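Local structure of glycoside hydrolase family protein (Novosphingobium sp. PP1Y, 6Q2F) at residues Asp989-Gln997 with Ile1006-Leu1014; Pro1020-Ile1028 with Asn1096-Gln1107. The protein probably hydrolyses terminal alpha-L-rhamnosyl residues from glycosides. One frame throughout, in Å; residues are numbered along the deposited sequence.

Contact 1 of 2, residues Asp989-Gln997 with Ile1006-Leu1014; sequences DGAWQVAFQ and IELARLEPL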
loop_
_atom_site.group_PDB
_atom_site.type_symbol
_atom_site.label_atom_id
_atom_site.label_comp_id
_atom_site.label_asym_id
_atom_site.label_seq_id
_atom_site.Cartn_x
_atom_site.Cartn_y
_atom_site.Cartn_z
ATOM N N ASP A 989 -21.968 42.453 -11.971
ATOM C CA ASP A 989 -21.445 43.243 -10.882
ATOM C C ASP A 989 -22.682 43.819 -10.231
ATOM O O ASP A 989 -23.769 43.359 -10.509
ATOM C CB ASP A 989 -20.550 44.351 -11.399
ATOM C CG ASP A 989 -21.217 45.193 -12.452
ATOM O OD1 ASP A 989 -22.371 44.958 -12.765
ATOM O OD2 ASP A 989 -20.583 46.097 -12.969
ATOM N N GLY A 990 -22.531 44.808 -9.374
ATOM C CA GLY A 990 -23.690 45.364 -8.729
ATOM C C GLY A 990 -24.039 44.628 -7.466
ATOM O O GLY A 990 -23.227 43.919 -6.917
ATOM N N ALA A 991 -25.261 44.827 -7.017
ATOM C CA ALA A 991 -25.724 44.308 -5.734
ATOM C C ALA A 991 -26.166 42.850 -5.809
ATOM O O ALA A 991 -26.787 42.423 -6.781
ATOM C CB ALA A 991 -26.878 45.159 -5.201
ATOM N N TRP A 992 -25.862 42.099 -4.752
ATOM C CA TRP A 992 -26.358 40.742 -4.592
ATOM C C TRP A 992 -27.023 40.592 -3.235
ATOM O O TRP A 992 -26.560 41.161 -2.244
ATOM C CB TRP A 992 -25.236 39.709 -4.712
ATOM C CG TRP A 992 -24.590 39.600 -6.036
ATOM C CD1 TRP A 992 -23.757 40.501 -6.627
ATOM C CD2 TRP A 992 -24.682 38.490 -6.935
ATOM N NE1 TRP A 992 -23.340 40.032 -7.853
ATOM C CE2 TRP A 992 -23.891 38.795 -8.059
ATOM C CE3 TRP A 992 -25.368 37.275 -6.902
ATOM C CZ2 TRP A 992 -23.760 37.925 -9.131
ATOM C CZ3 TRP A 992 -25.242 36.421 -7.965
ATOM C CH2 TRP A 992 -24.445 36.747 -9.070
ATOM N N GLN A 993 -28.101 39.812 -3.201
ATOM C CA GLN A 993 -28.659 39.338 -1.945
ATOM C C GLN A 993 -27.921 38.075 -1.540
ATOM O O GLN A 993 -27.655 37.206 -2.381
ATOM C CB GLN A 993 -30.152 39.039 -2.080
ATOM C CG GLN A 993 -30.945 40.146 -2.773
ATOM C CD GLN A 993 -30.577 41.517 -2.258
ATOM O OE1 GLN A 993 -30.581 41.758 -1.052
ATOM N NE2 GLN A 993 -30.236 42.420 -3.169
ATOM N N VAL A 994 -27.575 37.980 -0.260
ATOM C CA VAL A 994 -26.941 36.794 0.293
ATOM C C VAL A 994 -27.742 36.329 1.497
ATOM O O VAL A 994 -27.960 37.105 2.430
ATOM C CB VAL A 994 -25.486 37.063 0.702
ATOM C CG1 VAL A 994 -24.792 35.740 1.018
ATOM C CG2 VAL A 994 -24.760 37.807 -0.396
ATOM N N ALA A 995 -28.144 35.058 1.492
ATOM C CA ALA A 995 -28.825 34.462 2.631
ATOM C C ALA A 995 -27.953 33.347 3.178
ATOM O O ALA A 995 -27.401 32.561 2.409
ATOM C CB ALA A 995 -30.216 33.929 2.254
ATOM N N PHE A 996 -27.831 33.286 4.498
ATOM C CA PHE A 996 -26.921 32.355 5.139
ATOM C C PHE A 996 -27.675 31.217 5.807
ATOM O O PHE A 996 -28.690 31.428 6.475
ATOM C CB PHE A 996 -26.048 33.070 6.159
ATOM C CG PHE A 996 -25.066 34.016 5.549
ATOM C CD1 PHE A 996 -23.851 33.551 5.080
ATOM C CD2 PHE A 996 -25.348 35.371 5.452
ATOM C CE1 PHE A 996 -22.930 34.411 4.520
ATOM C CE2 PHE A 996 -24.420 36.253 4.877
ATOM C CZ PHE A 996 -23.212 35.763 4.417
ATOM N N GLN A 997 -27.177 30.003 5.590
ATOM C CA GLN A 997 -27.649 28.828 6.311
ATOM C C GLN A 997 -27.805 29.112 7.802
ATOM O O GLN A 997 -26.904 29.657 8.446
ATOM C CB GLN A 997 -26.668 27.681 6.107
ATOM C CG GLN A 997 -27.185 26.386 6.614
ATOM C CD GLN A 997 -26.340 25.199 6.114
ATOM O OE1 GLN A 997 -25.215 25.364 5.642
ATOM N NE2 GLN A 997 -26.894 24.005 6.225
ATOM N N ILE A 1006 -27.778 39.397 4.216
ATOM C CA ILE A 1006 -27.151 40.700 4.042
ATOM C C ILE A 1006 -27.389 41.136 2.603
ATOM O O ILE A 1006 -27.868 40.369 1.768
ATOM C CB ILE A 1006 -25.641 40.693 4.344
ATOM C CG1 ILE A 1006 -24.899 39.818 3.328
ATOM C CG2 ILE A 1006 -25.379 40.258 5.769
ATOM C CD1 ILE A 1006 -23.410 39.752 3.555
ATOM N N GLU A 1007 -27.054 42.392 2.329
ATOM C CA GLU A 1007 -26.926 42.907 0.977
ATOM C C GLU A 1007 -25.475 43.297 0.762
ATOM O O GLU A 1007 -24.873 43.967 1.608
ATOM C CB GLU A 1007 -27.848 44.105 0.733
ATOM C CG GLU A 1007 -27.802 44.637 -0.701
ATOM C CD GLU A 1007 -28.757 45.797 -0.945
ATOM O OE1 GLU A 1007 -29.448 46.238 0.002
ATOM O OE2 GLU A 1007 -28.816 46.259 -2.101
ATOM N N LEU A 1008 -24.907 42.838 -0.340
ATOM C CA LEU A 1008 -23.566 43.227 -0.738
ATOM C C LEU A 1008 -23.694 44.219 -1.880
ATOM O O LEU A 1008 -24.259 43.895 -2.928
ATOM C CB LEU A 1008 -22.740 42.014 -1.162
ATOM C CG LEU A 1008 -22.311 41.066 -0.044
ATOM C CD1 LEU A 1008 -21.631 39.838 -0.620
ATOM C CD2 LEU A 1008 -21.385 41.774 0.925
ATOM N N ALA A 1009 -23.195 45.437 -1.666
ATOM C CA ALA A 1009 -23.083 46.374 -2.779
ATOM C C ALA A 1009 -22.185 45.811 -3.864
ATOM O O ALA A 1009 -22.345 46.143 -5.043
ATOM C CB ALA A 1009 -22.528 47.710 -2.295
ATOM N N ARG A 1010 -21.284 44.915 -3.485
ATOM C CA ARG A 1010 -20.275 44.379 -4.376
ATOM C C ARG A 1010 -19.905 42.987 -3.889
ATOM O O ARG A 1010 -19.779 42.769 -2.682
ATOM C CB ARG A 1010 -19.047 45.290 -4.370
ATOM C CG ARG A 1010 -18.189 45.250 -5.605
ATOM C CD ARG A 1010 -17.731 46.672 -5.995
ATOM N NE ARG A 1010 -18.732 47.689 -5.634
ATOM C CZ ARG A 1010 -19.804 48.027 -6.373
ATOM N NH1 ARG A 1010 -20.025 47.451 -7.563
ATOM N NH2 ARG A 1010 -20.638 48.978 -5.953
ATOM N N LEU A 1011 -19.721 42.058 -4.826
ATOM C CA LEU A 1011 -19.200 40.751 -4.457
ATOM C C LEU A 1011 -17.876 40.950 -3.742
ATOM O O LEU A 1011 -17.011 41.689 -4.222
ATOM C CB LEU A 1011 -19.009 39.880 -5.701
ATOM C CG LEU A 1011 -20.170 39.071 -6.275
ATOM C CD1 LEU A 1011 -19.788 38.325 -7.547
ATOM C CD2 LEU A 1011 -20.743 38.113 -5.227
ATOM N N GLU A 1012 -17.735 40.329 -2.577
ATOM C CA GLU A 1012 -16.521 40.418 -1.776
ATOM C C GLU A 1012 -16.251 39.073 -1.117
ATOM O O GLU A 1012 -17.192 38.333 -0.804
ATOM C CB GLU A 1012 -16.633 41.497 -0.685
ATOM C CG GLU A 1012 -16.820 42.928 -1.193
ATOM C CD GLU A 1012 -15.529 43.533 -1.734
ATOM O OE1 GLU A 1012 -15.603 44.478 -2.552
ATOM O OE2 GLU A 1012 -14.437 43.063 -1.332
ATOM N N PRO A 1013 -14.982 38.725 -0.897
ATOM C CA PRO A 1013 -14.687 37.503 -0.133
ATOM C C PRO A 1013 -15.261 37.644 1.266
ATOM O O PRO A 1013 -14.939 38.588 1.987
ATOM C CB PRO A 1013 -13.151 37.435 -0.125
ATOM C CG PRO A 1013 -12.692 38.420 -1.159
ATOM C CD PRO A 1013 -13.764 39.472 -1.245
ATOM N N LEU A 1014 -16.145 36.707 1.635
ATOM C CA LEU A 1014 -16.813 36.785 2.933
ATOM C C LEU A 1014 -15.814 36.779 4.080
ATOM O O LEU A 1014 -16.045 37.430 5.102
ATOM C CB LEU A 1014 -17.805 35.632 3.096
ATOM C CG LEU A 1014 -18.890 35.571 2.013
ATOM C CD1 LEU A 1014 -19.896 34.463 2.282
ATOM C CD2 LEU A 1014 -19.586 36.916 1.893
HETATM O O HOH W 1 -20.527 42.560 -7.713
#
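Trp992 and Leu1008 exchange two backbone hydrogen bonds across an antiparallel beta hairpin: Trp992 N reaches Leu1008 O at 3.0 Å, and Leu1008 N returns a bond to Trp992 O. Val994 and Ile1006 form the next hydrogen-bonded pair, with Ile1006 N 2.9 Å from Val994 O, while Gln993 and Glu1007 make the non-hydrogen-bonded pair between them. Beyond Ala991 the pairing gives way to a water, which donates to Gly990 O and accepts from Leu1011 N, bridging the two segments just past the end of the strand pairing.

The side chains of Trp992, Val994, Ile1006 and Leu1008 share one face of the sheet. Leu1011 lies over the indole, its CG 4.0 Å from the centroid of the five-membered ring of Trp992 and 25° off the normal, which meets the definition of a CH-pi contact. With an alanine in place of Trp992, Leu1011 is likely to lose the ring surface it rests on and Arg1033 its cation-pi partner. Leu1132, Val1136, Leu1090 and Ile1092 also touch the indole, so it sits between the hairpin's sheet and strand 1131-1140 of the four-stranded sheet, packing consistent with a beta sandwich. Further along, CG2 of Val994, placed beside the backbone N by a chi1 of -169° that sends CG1 anti to it, meets Leu1008 CD1 at 3.7 Å. The Phe996 ring takes Ile1006 CD1 at its edge, in plane, and its CE1 lies 3.8 Å from Leu1014 CD1.

Contact 2 of 2, residues Pro1020-Ile1028 with Asn1096-Gln1107; sequences PGVKYFSGI and NTWVNRLIGDQQ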
loop_
_atom_site.group_PDB
_atom_site.type_symbol
_atom_site.label_atom_id
_atom_site.label_comp_id
_atom_site.label_asym_id
_atom_site.label_seq_id
_atom_site.Cartn_x
_atom_site.Cartn_y
_atom_site.Cartn_z
ATOM N N PRO A 1020 -18.135 39.566 12.009
ATOM C CA PRO A 1020 -17.546 38.257 12.342
ATOM C C PRO A 1020 -18.440 37.073 12.013
ATOM O O PRO A 1020 -17.923 35.993 11.698
ATOM C CB PRO A 1020 -17.278 38.360 13.855
ATOM C CG PRO A 1020 -18.078 39.545 14.335
ATOM C CD PRO A 1020 -18.160 40.480 13.168
ATOM N N GLY A 1021 -19.765 37.228 12.088
ATOM C CA GLY A 1021 -20.646 36.132 11.721
ATOM C C GLY A 1021 -20.604 35.804 10.241
ATOM O O GLY A 1021 -20.856 34.656 9.851
ATOM N N VAL A 1022 -20.291 36.798 9.400
ATOM C CA VAL A 1022 -20.069 36.550 7.976
ATOM C C VAL A 1022 -18.634 36.097 7.731
ATOM O O VAL A 1022 -18.388 35.129 7.002
ATOM C CB VAL A 1022 -20.413 37.809 7.150
ATOM C CG1 VAL A 1022 -20.011 37.631 5.700
ATOM C CG2 VAL A 1022 -21.904 38.128 7.243
ATOM N N LYS A 1023 -17.673 36.783 8.361
ATOM C CA LYS A 1023 -16.255 36.477 8.186
ATOM C C LYS A 1023 -15.965 34.999 8.424
ATOM O O LYS A 1023 -15.248 34.356 7.647
ATOM C CB LYS A 1023 -15.444 37.346 9.151
ATOM C CG LYS A 1023 -13.944 37.085 9.220
ATOM C CD LYS A 1023 -13.276 38.109 10.153
ATOM C CE LYS A 1023 -11.775 37.873 10.292
ATOM N NZ LYS A 1023 -11.082 37.918 8.976
ATOM N N TYR A 1024 -16.514 34.445 9.503
ATOM C CA TYR A 1024 -16.193 33.096 9.929
ATOM C C TYR A 1024 -17.245 32.088 9.502
ATOM O O TYR A 1024 -17.268 30.975 10.020
ATOM C CB TYR A 1024 -16.007 33.069 11.442
ATOM C CG TYR A 1024 -14.841 33.912 11.925
ATOM C CD1 TYR A 1024 -13.541 33.607 11.546
ATOM C CD2 TYR A 1024 -15.038 35.003 12.766
ATOM C CE1 TYR A 1024 -12.464 34.362 11.988
ATOM C CE2 TYR A 1024 -13.963 35.772 13.216
ATOM C CZ TYR A 1024 -12.683 35.438 12.824
ATOM O OH TYR A 1024 -11.607 36.183 13.258
ATOM N N PHE A 1025 -18.104 32.445 8.557
ATOM C CA PHE A 1025 -19.190 31.555 8.177
ATOM C C PHE A 1025 -18.659 30.298 7.489
ATOM O O PHE A 1025 -17.805 30.365 6.602
ATOM C CB PHE A 1025 -20.176 32.275 7.261
ATOM C CG PHE A 1025 -21.230 31.371 6.680
ATOM C CD1 PHE A 1025 -22.304 30.946 7.454
ATOM C CD2 PHE A 1025 -21.149 30.943 5.361
ATOM C CE1 PHE A 1025 -23.280 30.129 6.916
ATOM C CE2 PHE A 1025 -22.124 30.119 4.821
ATOM C CZ PHE A 1025 -23.188 29.710 5.601
ATOM N N SER A 1026 -19.169 29.146 7.929
ATOM C CA SER A 1026 -18.985 27.858 7.269
ATOM C C SER A 1026 -20.367 27.290 6.985
ATOM O O SER A 1026 -21.189 27.172 7.900
ATOM C CB SER A 1026 -18.174 26.882 8.139
ATOM O OG SER A 1026 -16.804 27.258 8.205
ATOM N N GLY A 1027 -20.629 26.946 5.740
ATOM C CA GLY A 1027 -21.930 26.409 5.392
ATOM C C GLY A 1027 -22.293 26.803 3.970
ATOM O O GLY A 1027 -21.418 26.975 3.121
ATOM N N ILE A 1028 -23.592 26.948 3.731
ATOM C CA ILE A 1028 -24.106 27.288 2.406
ATOM C C ILE A 1028 -24.629 28.716 2.445
ATOM O O ILE A 1028 -25.577 29.020 3.178
ATOM C CB ILE A 1028 -25.198 26.309 1.951
ATOM C CG1 ILE A 1028 -24.671 24.864 1.969
ATOM C CG2 ILE A 1028 -25.670 26.660 0.557
ATOM C CD1 ILE A 1028 -25.702 23.841 1.530
ATOM N N ASN A 1096 -18.645 26.322 1.557
ATOM C CA ASN A 1096 -17.218 26.331 1.860
ATOM C C ASN A 1096 -16.935 25.214 2.867
ATOM O O ASN A 1096 -17.798 24.377 3.137
ATOM C CB ASN A 1096 -16.780 27.699 2.377
ATOM C CG ASN A 1096 -17.506 28.096 3.645
ATOM O OD1 ASN A 1096 -18.541 27.513 3.984
ATOM N ND2 ASN A 1096 -16.980 29.103 4.346
ATOM N N THR A 1097 -15.722 25.204 3.417
ATOM C CA THR A 1097 -15.327 24.222 4.421
ATOM C C THR A 1097 -15.642 24.734 5.831
ATOM O O THR A 1097 -15.986 25.898 6.041
ATOM C CB THR A 1097 -13.835 23.907 4.334
ATOM O OG1 THR A 1097 -13.085 25.086 4.661
ATOM C CG2 THR A 1097 -13.442 23.398 2.932
ATOM N N TRP A 1098 -15.500 23.835 6.809
ATOM C CA TRP A 1098 -15.659 24.198 8.216
ATOM C C TRP A 1098 -14.513 25.025 8.765
ATOM O O TRP A 1098 -14.596 25.439 9.928
ATOM C CB TRP A 1098 -15.777 22.946 9.087
ATOM C CG TRP A 1098 -17.150 22.415 9.182
ATOM C CD1 TRP A 1098 -17.624 21.235 8.644
ATOM C CD2 TRP A 1098 -18.256 23.031 9.848
ATOM N NE1 TRP A 1098 -18.962 21.088 8.954
ATOM C CE2 TRP A 1098 -19.369 22.171 9.697
ATOM C CE3 TRP A 1098 -18.413 24.219 10.579
ATOM C CZ2 TRP A 1098 -20.629 22.475 10.234
ATOM C CZ3 TRP A 1098 -19.665 24.513 11.121
ATOM C CH2 TRP A 1098 -20.755 23.646 10.942
ATOM N N VAL A 1099 -13.460 25.265 7.982
ATOM C CA VAL A 1099 -12.225 25.820 8.535
ATOM C C VAL A 1099 -12.487 27.164 9.213
ATOM O O VAL A 1099 -12.013 27.426 10.327
ATOM C CB VAL A 1099 -11.160 25.942 7.429
ATOM C CG1 VAL A 1099 -9.965 26.763 7.899
ATOM C CG2 VAL A 1099 -10.719 24.563 6.974
ATOM N N ASN A 1100 -13.241 28.038 8.544
ATOM C CA ASN A 1100 -13.354 29.416 8.999
ATOM C C ASN A 1100 -14.186 29.507 10.272
ATOM O O ASN A 1100 -13.854 30.272 11.179
ATOM C CB ASN A 1100 -13.956 30.289 7.888
ATOM C CG ASN A 1100 -12.978 30.568 6.746
ATOM O OD1 ASN A 1100 -11.825 30.133 6.775
ATOM N ND2 ASN A 1100 -13.441 31.302 5.732
ATOM N N ARG A 1101 -15.280 28.744 10.356
ATOM C CA ARG A 1101 -16.081 28.728 11.581
ATOM C C ARG A 1101 -15.328 28.080 12.735
ATOM O O ARG A 1101 -15.582 28.406 13.900
ATOM C CB ARG A 1101 -17.400 27.989 11.344
ATOM C CG ARG A 1101 -18.396 28.134 12.482
ATOM C CD ARG A 1101 -18.736 29.628 12.699
ATOM N NE ARG A 1101 -18.040 30.207 13.841
ATOM C CZ ARG A 1101 -18.259 31.433 14.314
ATOM N NH1 ARG A 1101 -19.158 32.216 13.745
ATOM N NH2 ARG A 1101 -17.583 31.874 15.366
ATOM N N LEU A 1102 -14.430 27.142 12.431
ATOM C CA LEU A 1102 -13.561 26.585 13.458
ATOM C C LEU A 1102 -12.603 27.647 13.972
ATOM O O LEU A 1102 -12.442 27.821 15.183
ATOM C CB LEU A 1102 -12.785 25.387 12.902
ATOM C CG LEU A 1102 -13.535 24.074 12.658
ATOM C CD1 LEU A 1102 -12.678 23.133 11.826
ATOM C CD2 LEU A 1102 -13.878 23.421 14.003
ATOM N N ILE A 1103 -11.950 28.366 13.056
ATOM C CA ILE A 1103 -11.106 29.478 13.474
ATOM C C ILE A 1103 -11.926 30.517 14.226
ATOM O O ILE A 1103 -11.520 30.999 15.289
ATOM C CB ILE A 1103 -10.393 30.078 12.255
ATOM C CG1 ILE A 1103 -9.479 29.014 11.644
ATOM C CG2 ILE A 1103 -9.644 31.339 12.672
ATOM C CD1 ILE A 1103 -8.971 29.371 10.269
ATOM N N GLY A 1104 -13.111 30.845 13.708
ATOM C CA GLY A 1104 -13.950 31.833 14.366
ATOM C C GLY A 1104 -14.283 31.466 15.796
ATOM O O GLY A 1104 -14.471 32.344 16.638
ATOM N N ASP A 1105 -14.337 30.166 16.101
ATOM C CA ASP A 1105 -14.679 29.725 17.448
ATOM C C ASP A 1105 -13.517 29.845 18.418
ATOM O O ASP A 1105 -13.730 29.750 19.631
ATOM C CB ASP A 1105 -15.188 28.288 17.428
ATOM C CG ASP A 1105 -16.669 28.205 17.126
ATOM O OD1 ASP A 1105 -17.267 29.244 16.785
ATOM O OD2 ASP A 1105 -17.230 27.095 17.218
ATOM N N GLN A 1106 -12.302 30.046 17.920
ATOM C CA GLN A 1106 -11.147 30.288 18.771
ATOM C C GLN A 1106 -10.979 31.751 19.144
ATOM O O GLN A 1106 -10.105 32.066 19.958
ATOM C CB GLN A 1106 -9.871 29.803 18.078
ATOM C CG GLN A 1106 -9.826 28.321 17.901
ATOM C CD GLN A 1106 -9.819 27.599 19.225
ATOM O OE1 GLN A 1106 -10.707 26.796 19.503
ATOM N NE2 GLN A 1106 -8.815 27.882 20.058
ATOM N N GLN A 1107 -11.776 32.643 18.565
ATOM C CA GLN A 1107 -11.605 34.066 18.821
ATOM C C GLN A 1107 -12.101 34.407 20.221
ATOM O O GLN A 1107 -13.077 33.831 20.707
ATOM C CB GLN A 1107 -12.356 34.899 17.776
ATOM C CG GLN A 1107 -11.973 34.616 16.332
ATOM C CD GLN A 1107 -10.480 34.707 16.088
ATOM O OE1 GLN A 1107 -9.863 33.769 15.564
ATOM N NE2 GLN A 1107 -9.891 35.832 16.455
HETATM O O HOH W 2 -20.331 32.314 11.163
HETATM O O HOH W 3 -16.266 32.330 5.948
#
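Ser1026 OG is gripped twice at the start of helix 1099-1105: it donates to Thr1097 O at 2.7 Å, in the carbonyl plane on a lone pair, and accepts from Arg1101 N at 3.0 Å. The segments probably belong to a galactose-binding-like domain of beta sheets, in which the turn after helix 1020-1023 packs on the start of helix 1099-1105. Asn1096 uses both ends of its amide: ND2 donates to Phe1025 O at 2.7 Å, the acceptor 2° out of the amide plane, and OD1 receives Gly1027 N at 2.8 Å. A chi1 of 60° sets its CG between backbone N and carbonyl carbon, and the two bonds fix the amide's rotation.

The Tyr1024 ring lies flat on the helix, with Gly1104 CA 3.5 Å from its centroid, 20° off the normal; a side chain at Gly1104 would run into Tyr1024 CB. Lys1023 CG covers the opposite face.

Around this shell, Asn1100 ND2 donates to a water that in turn donates to Lys1023 O and Phe1025 O, while Asn1100 OD1 accepts from Arg1128 N. Arg1101 turns a guanidinium face to Tyr1024 CB and forms a salt bridge from NH2 to Asp1105 OD1 at 3.0 Å.

How the contacts relate
Contact 1 closes before contact 2 opens along the chain, and their centres lie about 17 Å apart. Strand 1005-1008 is followed by helix 1020-1023, which leads into strand 1028-1037, the partner of strand 992-996 on the side away from strand 1005-1008. Strand 1086-1095, next across the same six-stranded sheet, runs into Asn1096, so contact 2 lies where two neighbouring strands meet their helical connections and contact 1 forms an outer hairpin. The two also touch directly: Gln997 OE1 lies 3.0 Å from Ile1028 N, a probable hydrogen bond, and Phe996 meets Phe1025 edge-to-face. Those pairs join the hairpin to the turn entering strand 1028-1037, so hairpin and helices form one continuous part of this sheet domain.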